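Local coordinates for protein 432aa long hypothetical deoxyribodipyrimidine photolyase (Sulfolobus tokodaii, PDB 2E0I) that probably repairs ultraviolet-damaged DNA by splitting cyclobutane pyrimidine dimers with light, using one FAD as catalyst and a second as likely antenna, at residues 204-209 / 308-313; 198-203 / 212-217; 28-33 / 163-168. One frame throughout, in Å; residues are numbered along the deposited sequence.

Contact 1 of 3, residues 204-209 / 308-313; sequences RRDYPA and NGRVRM. With FAD (flavin-adenine dinucleotide), chain E.
Asn308 places CG between its backbone N and carbonyl carbon (chi1 82°), which brings OD1 back to the first turn of the helix it precedes and leaves ND2 facing the turn at Arg205 and Asp206. OD1 receives Val311 N at 2.9 Å in an almost straight bond, while ND2 reaches Arg205 O at 3.1 Å and Asp206 O at 3.4 Å, both weakly. Asparagine suits the place: one amide both caps a helix and donates to a loop. Arg310 sets CG anti to its N (chi1 -165°) and then bends at chi2, so that its chain runs past the aspartate and NH1 lies 3.2 Å from Asp206 OD1. The hydrogen bond in this salt bridge is bent and weak; the carboxylate and guanidinium planes stand nearly perpendicular, and NH2 bonds Gln370 OE1. Pro208 CG rests on Val311 CG2 at 3.6 Å, with Phe380 touching both residues. A water on Arg205 O also reaches Arg310 N, weakly. Beyond the cap, FAD O4' lies over one face of the Arg312 guanidinium, 3.2 Å from NH1, which bonds Ile307 O, while NH2 pairs with Asp340. The whole is an N-capped helix start on the photolyase FAD pocket wall.

Contact 2 of 3, residues 198-203 / 212-217; sequences RNVDFR and NNYRLS. With FAD (flavin-adenine dinucleotide), chain E.
Phe202 and Tyr214 meet beside the FAD diphosphate, their ring centroids 5.3 Å apart and their planes inclined at 56°, neither stacked nor edge-to-face. A chi1 of -152° turns the Phe202 ring away from its own N and brings CD1 onto Tyr214 CE1 and CE1 toward FAD O2A. The phosphates themselves are gripped by backbone: Tyr214 N gives a 2.7 Å bond to FAD O1A and Arg215 N another of 2.7 Å to FAD O2P, while Leu216 N and Ser217 N share FAD O1P. Asn213 ND2 adds a weak bond to O2A. This is a phosphate-binding loop running into helix 217-221, whose N-terminal amide at Ser217 points at the phosphate, so the helix end would probably favour the negative charge. Behind it, Val200 lays CG2 over one face of the Tyr214 ring, 4.0 Å from the centroid, a CH-pi contact that suits a small branched side chain; the phenol OH goes to Lys237. Asn212 OD1 takes Asp201 N at 2.9 Å, the donor standing above the amide plane, and so joins the two segments across the intervening residues. Further out, Arg198 NH1 bonds Asn213 O at 3.1 Å, squarely in its guanidinium plane, and a water joins the same nitrogen to Tyr214 O. Arg215 NH2 hovers over one guanidinium face of Arg198, a meeting of like charges, while Arg198 NH2 is turned to Asn211 O.

Contact 3 of 3, residues 28-33 / 163-168; sequences RVIPVF and DVTDSS. With FAD (flavin-adenine dinucleotide), chain F.
Strand 28-35 belongs to the five-stranded parallel sheet of the N-terminal photolyase domain, and at its start the loop 163-168 lies against it. Asp163 N bonds Val29 O at 2.8 Å, reaching the oxygen from well above the carbonyl plane. The side chain of Asp163 then lies over one face of the Arg28 guanidinium, the two planes only 28° apart, with Arg28 NH2 3.0 Å from Asp163 OD1; no N-H aims at that oxygen, so the salt bridge acts through charge alone. Ile30 runs alongside Asp163, its CG1 3.9 Å from Asp163 CB. With CG1 anti to its carbonyl carbon (chi1 -59°) and the chain extended at chi2, it carries CD1 to Thr165 OG1, 3.3 Å away. A branched, long aliphatic residue suits this spot, since it can touch the aspartate and the threonine at once. With the side chain cut back to an alanine here, Thr165 is likely to lose its packing partner and the Asp163 methylene to keep only Arg28 CB beside it across the contact. Pro31, which has no N-H to satisfy, presents CD to Asp163 O. At the far end Phe33 sets CZ near N3 of the second FAD. Strand 2-7 lies on one flank of strand 28-35 and strand 73-76 on the other; Asn73 bonds both Pro31 O and Thr165 N, and helix 48-66 covers Pro31 and Phe33.

Overall arrangement
Contacts 1 and 2 are close neighbours, their centres 11 Å apart, and both draw on the loop between helices 189-196 and 217-221. Their segments alternate along the chain: 198-203 and 204-209 run on directly, 212-217 follows, and 308-313 starts helix 309-322. Asn213 ND2 reaches Arg205 O between them, and both line the pocket of the same FAD, probably the catalytic one. Contact 3 closes earlier and joins strand 28-35 of the parallel sheet to the loop after helix 140-147, its centre 43 Å from contact 1 and 37 Å from contact 2. It adjoins the other FAD, the proposed light-harvesting cofactor, so the three contacts divide between the sites of the two flavins.

Contact 1 of 3, residues 204-209 / 308-313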
# COMPACT_ATOMS: atom_id res chain seq x y z
N ARG A 204 -10.88 -6.85 18.04
CA ARG A 204 -10.74 -5.48 18.50
C ARG A 204 -9.71 -4.71 17.67
O ARG A 204 -9.01 -3.83 18.18
CB ARG A 204 -10.33 -5.49 19.98
CG ARG A 204 -11.37 -6.15 20.88
CD ARG A 204 -10.99 -6.03 22.35
NE ARG A 204 -10.91 -4.64 22.80
CZ ARG A 204 -11.95 -3.80 22.86
NH1 ARG A 204 -13.16 -4.20 22.50
NH2 ARG A 204 -11.78 -2.56 23.29
N ARG A 205 -9.64 -5.04 16.39
CA ARG A 205 -8.68 -4.40 15.51
C ARG A 205 -8.94 -2.92 15.28
O ARG A 205 -8.10 -2.24 14.70
CB ARG A 205 -8.62 -5.14 14.17
CG ARG A 205 -9.76 -4.85 13.21
CD ARG A 205 -9.57 -5.59 11.89
NE ARG A 205 -10.36 -6.81 11.86
CZ ARG A 205 -11.64 -6.86 11.49
NH1 ARG A 205 -12.27 -5.76 11.12
NH2 ARG A 205 -12.29 -8.01 11.53
N ASP A 206 -10.08 -2.42 15.73
CA ASP A 206 -10.42 -1.02 15.53
C ASP A 206 -9.80 -0.10 16.57
O ASP A 206 -9.60 1.08 16.31
CB ASP A 206 -11.93 -0.82 15.56
CG ASP A 206 -12.63 -1.45 14.37
OD1 ASP A 206 -12.60 -0.83 13.28
OD2 ASP A 206 -13.20 -2.56 14.52
N TYR A 207 -9.49 -0.64 17.73
CA TYR A 207 -8.91 0.17 18.79
C TYR A 207 -7.42 0.37 18.58
O TYR A 207 -6.63 -0.56 18.75
CB TYR A 207 -9.21 -0.51 20.12
CG TYR A 207 -10.68 -0.75 20.31
CD1 TYR A 207 -11.48 0.14 21.03
CD2 TYR A 207 -11.31 -1.84 19.70
CE1 TYR A 207 -12.86 -0.06 21.13
CE2 TYR A 207 -12.68 -2.04 19.79
CZ TYR A 207 -13.45 -1.14 20.51
OH TYR A 207 -14.82 -1.33 20.57
N PRO A 208 -7.01 1.59 18.20
CA PRO A 208 -5.62 1.95 17.95
C PRO A 208 -4.72 1.74 19.15
O PRO A 208 -3.60 1.28 19.01
CB PRO A 208 -5.69 3.42 17.56
CG PRO A 208 -7.08 3.60 17.09
CD PRO A 208 -7.88 2.76 18.03
N ALA A 209 -5.21 2.09 20.33
CA ALA A 209 -4.41 1.95 21.54
C ALA A 209 -4.00 0.50 21.76
O ALA A 209 -2.87 0.22 22.17
CB ALA A 209 -5.19 2.47 22.74
N ASN A 308 -3.67 2.26 11.66
CA ASN A 308 -4.61 1.18 11.37
C ASN A 308 -5.79 1.64 10.50
O ASN A 308 -6.04 2.84 10.36
CB ASN A 308 -5.10 0.51 12.66
CG ASN A 308 -6.24 1.26 13.34
OD1 ASN A 308 -6.56 2.41 13.02
ND2 ASN A 308 -6.84 0.60 14.32
N GLY A 309 -6.50 0.68 9.92
CA GLY A 309 -7.61 0.99 9.04
C GLY A 309 -8.69 1.88 9.61
O GLY A 309 -9.34 2.62 8.88
N ARG A 310 -8.90 1.81 10.92
CA ARG A 310 -9.92 2.61 11.53
C ARG A 310 -9.55 4.08 11.48
O ARG A 310 -10.34 4.90 11.04
CB ARG A 310 -10.12 2.22 12.98
CG ARG A 310 -11.40 2.77 13.51
CD ARG A 310 -12.49 2.13 12.72
NE ARG A 310 -13.79 2.73 12.93
CZ ARG A 310 -14.91 2.14 12.56
NH1 ARG A 310 -14.87 0.95 11.98
NH2 ARG A 310 -16.07 2.75 12.75
N VAL A 311 -8.36 4.40 11.96
CA VAL A 311 -7.89 5.78 11.97
C VAL A 311 -7.73 6.26 10.54
O VAL A 311 -8.05 7.41 10.23
CB VAL A 311 -6.55 5.90 12.72
CG1 VAL A 311 -5.93 7.27 12.50
CG2 VAL A 311 -6.76 5.66 14.20
N ARG A 312 -7.24 5.38 9.68
CA ARG A 312 -7.04 5.68 8.28
C ARG A 312 -8.29 6.27 7.65
O ARG A 312 -8.24 7.32 7.03
CB ARG A 312 -6.65 4.42 7.53
CG ARG A 312 -5.42 4.53 6.68
CD ARG A 312 -4.44 3.41 7.02
NE ARG A 312 -3.70 2.95 5.85
CZ ARG A 312 -2.66 2.12 5.89
NH1 ARG A 312 -2.22 1.64 7.05
NH2 ARG A 312 -2.05 1.77 4.77
N MET A 313 -9.44 5.62 7.81
CA MET A 313 -10.64 6.16 7.21
C MET A 313 -11.27 7.33 7.94
O MET A 313 -11.97 8.14 7.33
CB MET A 313 -11.68 5.05 6.97
CG MET A 313 -12.38 4.50 8.18
SD MET A 313 -13.61 3.26 7.64
CE MET A 313 -12.48 1.83 7.25
PA FAD E . -4.92 -5.28 9.78
O1A FAD E . -4.07 -5.99 10.76
O2A FAD E . -6.38 -5.10 9.89
O5B FAD E . -4.91 -6.48 8.70
C5B FAD E . -5.96 -6.64 7.74
C4B FAD E . -5.37 -6.96 6.37
O4B FAD E . -6.41 -7.12 5.38
C3B FAD E . -4.48 -5.81 5.91
O3B FAD E . -3.13 -6.11 6.25
C2B FAD E . -4.63 -5.92 4.39
O2B FAD E . -3.88 -7.04 3.91
C1B FAD E . -6.13 -6.21 4.29
N9A FAD E . -6.95 -4.99 4.46
C8A FAD E . -7.53 -4.56 5.58
N7A FAD E . -8.25 -3.47 5.31
C5A FAD E . -8.13 -3.20 4.01
C6A FAD E . -8.63 -2.22 3.16
N6A FAD E . -9.45 -1.28 3.61
N1A FAD E . -8.27 -2.24 1.87
C2A FAD E . -7.47 -3.17 1.39
N3A FAD E . -6.98 -4.12 2.17
C4A FAD E . -7.29 -4.16 3.47
N1 FAD E . -3.52 -0.51 2.55
C2 FAD E . -2.32 -0.67 1.85
O2 FAD E . -1.70 -1.73 1.91
N3 FAD E . -1.78 0.40 1.13
C4 FAD E . -2.45 1.63 1.12
O4 FAD E . -2.01 2.55 0.44
C4X FAD E . -3.64 1.79 1.83
N5 FAD E . -4.24 3.05 1.88
C5X FAD E . -5.45 3.22 2.57
C6 FAD E . -6.05 4.48 2.59
C7 FAD E . -7.26 4.66 3.25
C7M FAD E . -7.91 6.04 3.23
C8 FAD E . -7.87 3.58 3.88
C8M FAD E . -9.22 3.74 4.59
C9 FAD E . -7.27 2.33 3.86
C9A FAD E . -6.06 2.13 3.20
N10 FAD E . -5.44 0.87 3.15
C10 FAD E . -4.18 0.73 2.54
C1' FAD E . -6.11 -0.31 3.76
C2' FAD E . -5.79 -0.64 5.22
O2' FAD E . -6.01 0.51 6.05
C3' FAD E . -4.36 -1.16 5.41
O3' FAD E . -4.15 -2.27 4.54
C4' FAD E . -4.13 -1.62 6.85
O4' FAD E . -4.38 -0.55 7.76
C5' FAD E . -2.69 -2.11 7.04
O5' FAD E . -2.44 -2.45 8.41
P FAD E . -2.56 -3.96 8.95
O1P FAD E . -1.79 -4.83 8.03
O2P FAD E . -2.19 -3.95 10.38
O3P FAD E . -4.14 -4.29 8.78
O HOH W 1 -8.59 -1.24 12.07

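Contact 2 of 3, residues 198-203 / 212-217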
# COMPACT_ATOMS: atom_id res chain seq x y z
N ARG A 198 2.08 -13.32 15.20
CA ARG A 198 1.71 -12.73 16.48
C ARG A 198 0.26 -13.11 16.64
O ARG A 198 -0.50 -13.10 15.67
CB ARG A 198 1.79 -11.22 16.46
CG ARG A 198 3.16 -10.65 16.66
CD ARG A 198 3.12 -9.12 16.55
NE ARG A 198 2.19 -8.50 17.49
CZ ARG A 198 1.15 -7.75 17.14
NH1 ARG A 198 0.88 -7.53 15.85
NH2 ARG A 198 0.38 -7.21 18.07
N ASN A 199 -0.14 -13.46 17.85
CA ASN A 199 -1.53 -13.82 18.08
C ASN A 199 -2.22 -12.60 18.68
O ASN A 199 -1.94 -12.20 19.81
CB ASN A 199 -1.62 -15.05 18.99
CG ASN A 199 -0.99 -16.30 18.35
OD1 ASN A 199 -1.40 -16.73 17.26
ND2 ASN A 199 0.01 -16.87 19.02
N VAL A 200 -3.12 -12.01 17.91
CA VAL A 200 -3.83 -10.82 18.32
C VAL A 200 -5.33 -11.06 18.34
O VAL A 200 -5.80 -12.05 17.78
CB VAL A 200 -3.56 -9.65 17.34
CG1 VAL A 200 -2.07 -9.38 17.27
CG2 VAL A 200 -4.11 -10.00 15.94
N ASP A 201 -6.07 -10.16 18.97
CA ASP A 201 -7.52 -10.27 18.99
C ASP A 201 -8.02 -9.39 17.83
O ASP A 201 -8.35 -8.22 18.02
CB ASP A 201 -8.09 -9.77 20.32
CG ASP A 201 -9.59 -10.08 20.48
OD1 ASP A 201 -10.20 -10.66 19.54
OD2 ASP A 201 -10.14 -9.74 21.55
N PHE A 202 -8.07 -9.98 16.64
CA PHE A 202 -8.50 -9.27 15.44
C PHE A 202 -9.87 -8.64 15.59
O PHE A 202 -10.24 -7.72 14.86
CB PHE A 202 -8.48 -10.24 14.26
CG PHE A 202 -8.24 -9.58 12.95
CD1 PHE A 202 -7.18 -8.69 12.80
CD2 PHE A 202 -9.06 -9.85 11.86
CE1 PHE A 202 -6.94 -8.08 11.59
CE2 PHE A 202 -8.82 -9.24 10.64
CZ PHE A 202 -7.76 -8.36 10.50
N ARG A 203 -10.63 -9.16 16.54
CA ARG A 203 -11.95 -8.66 16.86
C ARG A 203 -11.89 -7.20 17.26
O ARG A 203 -12.73 -6.40 16.89
CB ARG A 203 -12.52 -9.47 18.02
CG ARG A 203 -13.12 -10.77 17.61
CD ARG A 203 -14.56 -10.51 17.26
NE ARG A 203 -15.22 -9.88 18.40
CZ ARG A 203 -16.38 -9.23 18.33
NH1 ARG A 203 -17.02 -9.12 17.16
NH2 ARG A 203 -16.91 -8.70 19.43
N ASN A 212 -4.06 -4.80 18.06
CA ASN A 212 -4.70 -5.89 17.36
C ASN A 212 -4.67 -5.92 15.85
O ASN A 212 -5.52 -6.54 15.23
CB ASN A 212 -6.13 -6.02 17.87
CG ASN A 212 -6.19 -6.38 19.35
OD1 ASN A 212 -5.63 -7.41 19.77
ND2 ASN A 212 -6.85 -5.55 20.14
N ASN A 213 -3.68 -5.27 15.26
CA ASN A 213 -3.52 -5.29 13.81
C ASN A 213 -2.22 -6.03 13.52
O ASN A 213 -1.25 -5.89 14.26
CB ASN A 213 -3.48 -3.88 13.25
CG ASN A 213 -4.72 -3.10 13.58
OD1 ASN A 213 -4.82 -2.48 14.64
ND2 ASN A 213 -5.69 -3.13 12.67
N TYR A 214 -2.19 -6.81 12.45
CA TYR A 214 -0.99 -7.57 12.13
C TYR A 214 0.14 -6.74 11.56
O TYR A 214 1.28 -7.20 11.53
CB TYR A 214 -1.29 -8.70 11.15
CG TYR A 214 -2.19 -9.77 11.68
CD1 TYR A 214 -3.58 -9.64 11.62
CD2 TYR A 214 -1.67 -10.94 12.22
CE1 TYR A 214 -4.42 -10.65 12.08
CE2 TYR A 214 -2.50 -11.96 12.69
CZ TYR A 214 -3.87 -11.81 12.62
OH TYR A 214 -4.69 -12.80 13.11
N ARG A 215 -0.18 -5.54 11.10
CA ARG A 215 0.82 -4.67 10.50
C ARG A 215 1.55 -5.40 9.38
O ARG A 215 2.78 -5.30 9.25
CB ARG A 215 1.83 -4.22 11.56
CG ARG A 215 1.41 -2.98 12.31
CD ARG A 215 2.47 -2.59 13.31
NE ARG A 215 2.34 -3.42 14.51
CZ ARG A 215 3.36 -3.99 15.14
NH1 ARG A 215 4.60 -3.83 14.68
NH2 ARG A 215 3.14 -4.71 16.24
N LEU A 216 0.79 -6.14 8.57
CA LEU A 216 1.36 -6.90 7.47
C LEU A 216 1.36 -6.22 6.10
O LEU A 216 2.09 -6.65 5.21
CB LEU A 216 0.64 -8.23 7.33
CG LEU A 216 1.05 -9.44 8.18
CD1 LEU A 216 0.06 -10.55 7.93
CD2 LEU A 216 2.46 -9.90 7.82
N SER A 217 0.55 -5.18 5.94
CA SER A 217 0.43 -4.50 4.64
C SER A 217 1.76 -4.23 3.91
O SER A 217 1.91 -4.57 2.74
CB SER A 217 -0.34 -3.20 4.81
OG SER A 217 0.18 -2.47 5.90
PA FAD E . -4.92 -5.28 9.78
O1A FAD E . -4.07 -5.99 10.76
O2A FAD E . -6.38 -5.10 9.89
O5B FAD E . -4.91 -6.48 8.70
C5B FAD E . -5.96 -6.64 7.74
C4B FAD E . -5.37 -6.96 6.37
O4B FAD E . -6.41 -7.12 5.38
C3B FAD E . -4.48 -5.81 5.91
O3B FAD E . -3.13 -6.11 6.25
C2B FAD E . -4.63 -5.92 4.39
O2B FAD E . -3.88 -7.04 3.91
C1B FAD E . -6.13 -6.21 4.29
N9A FAD E . -6.95 -4.99 4.46
C8A FAD E . -7.53 -4.56 5.58
N7A FAD E . -8.25 -3.47 5.31
C5A FAD E . -8.13 -3.20 4.01
C6A FAD E . -8.63 -2.22 3.16
N6A FAD E . -9.45 -1.28 3.61
N1A FAD E . -8.27 -2.24 1.87
C2A FAD E . -7.47 -3.17 1.39
N3A FAD E . -6.98 -4.12 2.17
C4A FAD E . -7.29 -4.16 3.47
N1 FAD E . -3.52 -0.51 2.55
C2 FAD E . -2.32 -0.67 1.85
O2 FAD E . -1.70 -1.73 1.91
N3 FAD E . -1.78 0.40 1.13
C4 FAD E . -2.45 1.63 1.12
O4 FAD E . -2.01 2.55 0.44
C4X FAD E . -3.64 1.79 1.83
N5 FAD E . -4.24 3.05 1.88
C5X FAD E . -5.45 3.22 2.57
C6 FAD E . -6.05 4.48 2.59
C7 FAD E . -7.26 4.66 3.25
C7M FAD E . -7.91 6.04 3.23
C8 FAD E . -7.87 3.58 3.88
C8M FAD E . -9.22 3.74 4.59
C9 FAD E . -7.27 2.33 3.86
C9A FAD E . -6.06 2.13 3.20
N10 FAD E . -5.44 0.87 3.15
C10 FAD E . -4.18 0.73 2.54
C1' FAD E . -6.11 -0.31 3.76
C2' FAD E . -5.79 -0.64 5.22
O2' FAD E . -6.01 0.51 6.05
C3' FAD E . -4.36 -1.16 5.41
O3' FAD E . -4.15 -2.27 4.54
C4' FAD E . -4.13 -1.62 6.85
O4' FAD E . -4.38 -0.55 7.76
C5' FAD E . -2.69 -2.11 7.04
O5' FAD E . -2.44 -2.45 8.41
P FAD E . -2.56 -3.96 8.95
O1P FAD E . -1.79 -4.83 8.03
O2P FAD E . -2.19 -3.95 10.38
O3P FAD E . -4.14 -4.29 8.78
O HOH W 2 1.46 -8.94 13.77

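Contact 3 of 3, residues 28-33 / 163-168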
# COMPACT_ATOMS: atom_id res chain seq x y z
N ARG A 28 20.40 -21.48 -15.76
CA ARG A 28 20.89 -20.51 -14.80
C ARG A 28 19.92 -19.32 -14.78
O ARG A 28 19.33 -18.96 -15.80
CB ARG A 28 22.30 -20.06 -15.18
CG ARG A 28 23.17 -21.19 -15.74
CD ARG A 28 24.58 -20.74 -16.11
NE ARG A 28 25.45 -20.59 -14.94
CZ ARG A 28 26.76 -20.30 -14.99
NH1 ARG A 28 27.36 -20.11 -16.17
NH2 ARG A 28 27.47 -20.18 -13.87
N VAL A 29 19.75 -18.72 -13.61
CA VAL A 29 18.87 -17.58 -13.49
C VAL A 29 19.59 -16.45 -12.76
O VAL A 29 20.08 -16.62 -11.64
CB VAL A 29 17.59 -17.94 -12.71
CG1 VAL A 29 16.81 -16.68 -12.39
CG2 VAL A 29 16.74 -18.88 -13.52
N ILE A 30 19.65 -15.29 -13.40
CA ILE A 30 20.29 -14.14 -12.79
C ILE A 30 19.24 -13.26 -12.12
O ILE A 30 18.38 -12.69 -12.79
CB ILE A 30 21.06 -13.32 -13.83
CG1 ILE A 30 22.12 -14.20 -14.50
CG2 ILE A 30 21.73 -12.13 -13.16
CD1 ILE A 30 22.95 -13.49 -15.53
N PRO A 31 19.28 -13.16 -10.78
CA PRO A 31 18.32 -12.35 -10.03
C PRO A 31 18.64 -10.86 -10.19
O PRO A 31 19.71 -10.40 -9.82
CB PRO A 31 18.47 -12.85 -8.60
CG PRO A 31 19.93 -13.20 -8.54
CD PRO A 31 20.21 -13.87 -9.87
N VAL A 32 17.69 -10.12 -10.74
CA VAL A 32 17.89 -8.71 -11.00
C VAL A 32 16.88 -7.77 -10.36
O VAL A 32 15.72 -8.13 -10.18
CB VAL A 32 17.86 -8.45 -12.53
CG1 VAL A 32 17.64 -6.98 -12.84
CG2 VAL A 32 19.15 -8.93 -13.17
N PHE A 33 17.34 -6.58 -9.98
CA PHE A 33 16.46 -5.54 -9.47
C PHE A 33 16.91 -4.25 -10.15
O PHE A 33 18.10 -3.92 -10.14
CB PHE A 33 16.53 -5.34 -7.97
CG PHE A 33 15.68 -4.20 -7.49
CD1 PHE A 33 16.22 -2.93 -7.31
CD2 PHE A 33 14.30 -4.38 -7.30
CE1 PHE A 33 15.42 -1.83 -6.94
CE2 PHE A 33 13.48 -3.29 -6.93
CZ PHE A 33 14.04 -2.01 -6.76
N ASP A 163 22.64 -17.58 -10.99
CA ASP A 163 23.91 -17.10 -11.52
C ASP A 163 24.08 -15.61 -11.21
O ASP A 163 23.21 -14.97 -10.62
CB ASP A 163 23.97 -17.36 -13.03
CG ASP A 163 25.36 -17.13 -13.59
OD1 ASP A 163 26.35 -17.52 -12.91
OD2 ASP A 163 25.46 -16.59 -14.72
N VAL A 164 25.22 -15.04 -11.61
CA VAL A 164 25.50 -13.64 -11.34
C VAL A 164 26.12 -12.96 -12.56
O VAL A 164 26.61 -13.63 -13.46
CB VAL A 164 26.49 -13.51 -10.16
CG1 VAL A 164 26.96 -12.08 -10.00
CG2 VAL A 164 25.82 -14.00 -8.89
N THR A 165 26.07 -11.64 -12.58
CA THR A 165 26.67 -10.86 -13.65
C THR A 165 27.68 -9.97 -12.98
O THR A 165 27.32 -9.08 -12.22
CB THR A 165 25.65 -9.98 -14.37
OG1 THR A 165 24.75 -10.80 -15.12
CG2 THR A 165 26.36 -9.02 -15.32
N ASP A 166 28.95 -10.21 -13.27
CA ASP A 166 30.00 -9.41 -12.67
C ASP A 166 29.85 -7.91 -12.87
O ASP A 166 30.10 -7.14 -11.95
CB ASP A 166 31.36 -9.88 -13.18
CG ASP A 166 31.80 -11.19 -12.55
OD1 ASP A 166 32.94 -11.63 -12.83
OD2 ASP A 166 31.01 -11.77 -11.77
N SER A 167 29.44 -7.50 -14.07
CA SER A 167 29.27 -6.08 -14.36
C SER A 167 28.35 -5.35 -13.36
O SER A 167 28.76 -4.35 -12.76
CB SER A 167 28.73 -5.89 -15.80
OG SER A 167 27.35 -6.24 -15.93
N SER A 168 27.13 -5.86 -13.18
CA SER A 168 26.13 -5.26 -12.30
C SER A 168 26.63 -4.75 -10.96
O SER A 168 27.61 -5.25 -10.41
CB SER A 168 25.00 -6.25 -12.04
OG SER A 168 25.40 -7.24 -11.10
PA FAD F . 4.99 3.31 -8.10
O1A FAD F . 3.83 3.57 -7.22
O2A FAD F . 6.40 3.59 -7.75
O5B FAD F . 4.76 4.58 -9.07
C5B FAD F . 5.45 4.67 -10.32
C4B FAD F . 4.99 5.88 -11.14
O4B FAD F . 3.57 6.04 -10.94
C3B FAD F . 5.63 7.17 -10.65
O3B FAD F . 5.61 8.15 -11.69
C2B FAD F . 4.66 7.57 -9.53
O2B FAD F . 4.76 8.98 -9.30
C1B FAD F . 3.34 7.27 -10.24
N9A FAD F . 2.21 7.15 -9.28
C8A FAD F . 2.18 6.37 -8.20
N7A FAD F . 1.00 6.48 -7.60
C5A FAD F . 0.26 7.33 -8.30
C6A FAD F . -1.03 7.81 -8.18
N6A FAD F . -1.80 7.44 -7.16
N1A FAD F . -1.50 8.67 -9.10
C2A FAD F . -0.73 9.07 -10.11
N3A FAD F . 0.51 8.64 -10.24
C4A FAD F . 1.03 7.77 -9.37
N1 FAD F . 10.18 -1.26 -8.17
C2 FAD F . 11.28 -1.40 -9.02
O2 FAD F . 11.36 -2.37 -9.77
N3 FAD F . 12.26 -0.40 -9.04
C4 FAD F . 12.14 0.73 -8.22
O4 FAD F . 13.01 1.60 -8.23
C4X FAD F . 11.03 0.87 -7.39
N5 FAD F . 10.86 2.03 -6.62
C5X FAD F . 9.73 2.18 -5.81
C6 FAD F . 9.53 3.37 -5.12
C7 FAD F . 8.37 3.57 -4.38
C7M FAD F . 8.17 4.89 -3.63
C8 FAD F . 7.41 2.57 -4.33
C8M FAD F . 6.12 2.75 -3.52
C9 FAD F . 7.61 1.37 -5.01
C9A FAD F . 8.77 1.17 -5.75
N10 FAD F . 8.96 -0.01 -6.49
C10 FAD F . 10.05 -0.13 -7.36
C1' FAD F . 7.97 -1.11 -6.42
C2' FAD F . 6.77 -0.89 -7.34
O2' FAD F . 5.57 -0.99 -6.58
C3' FAD F . 6.77 -1.92 -8.48
O3' FAD F . 7.93 -1.73 -9.30
C4' FAD F . 5.51 -1.78 -9.34
O4' FAD F . 5.44 -2.89 -10.24
C5' FAD F . 5.53 -0.47 -10.13
O5' FAD F . 4.21 0.05 -10.30
P FAD F . 3.62 1.11 -9.25
O1P FAD F . 2.36 1.64 -9.82
O2P FAD F . 3.58 0.50 -7.90
O3P FAD F . 4.74 2.27 -9.31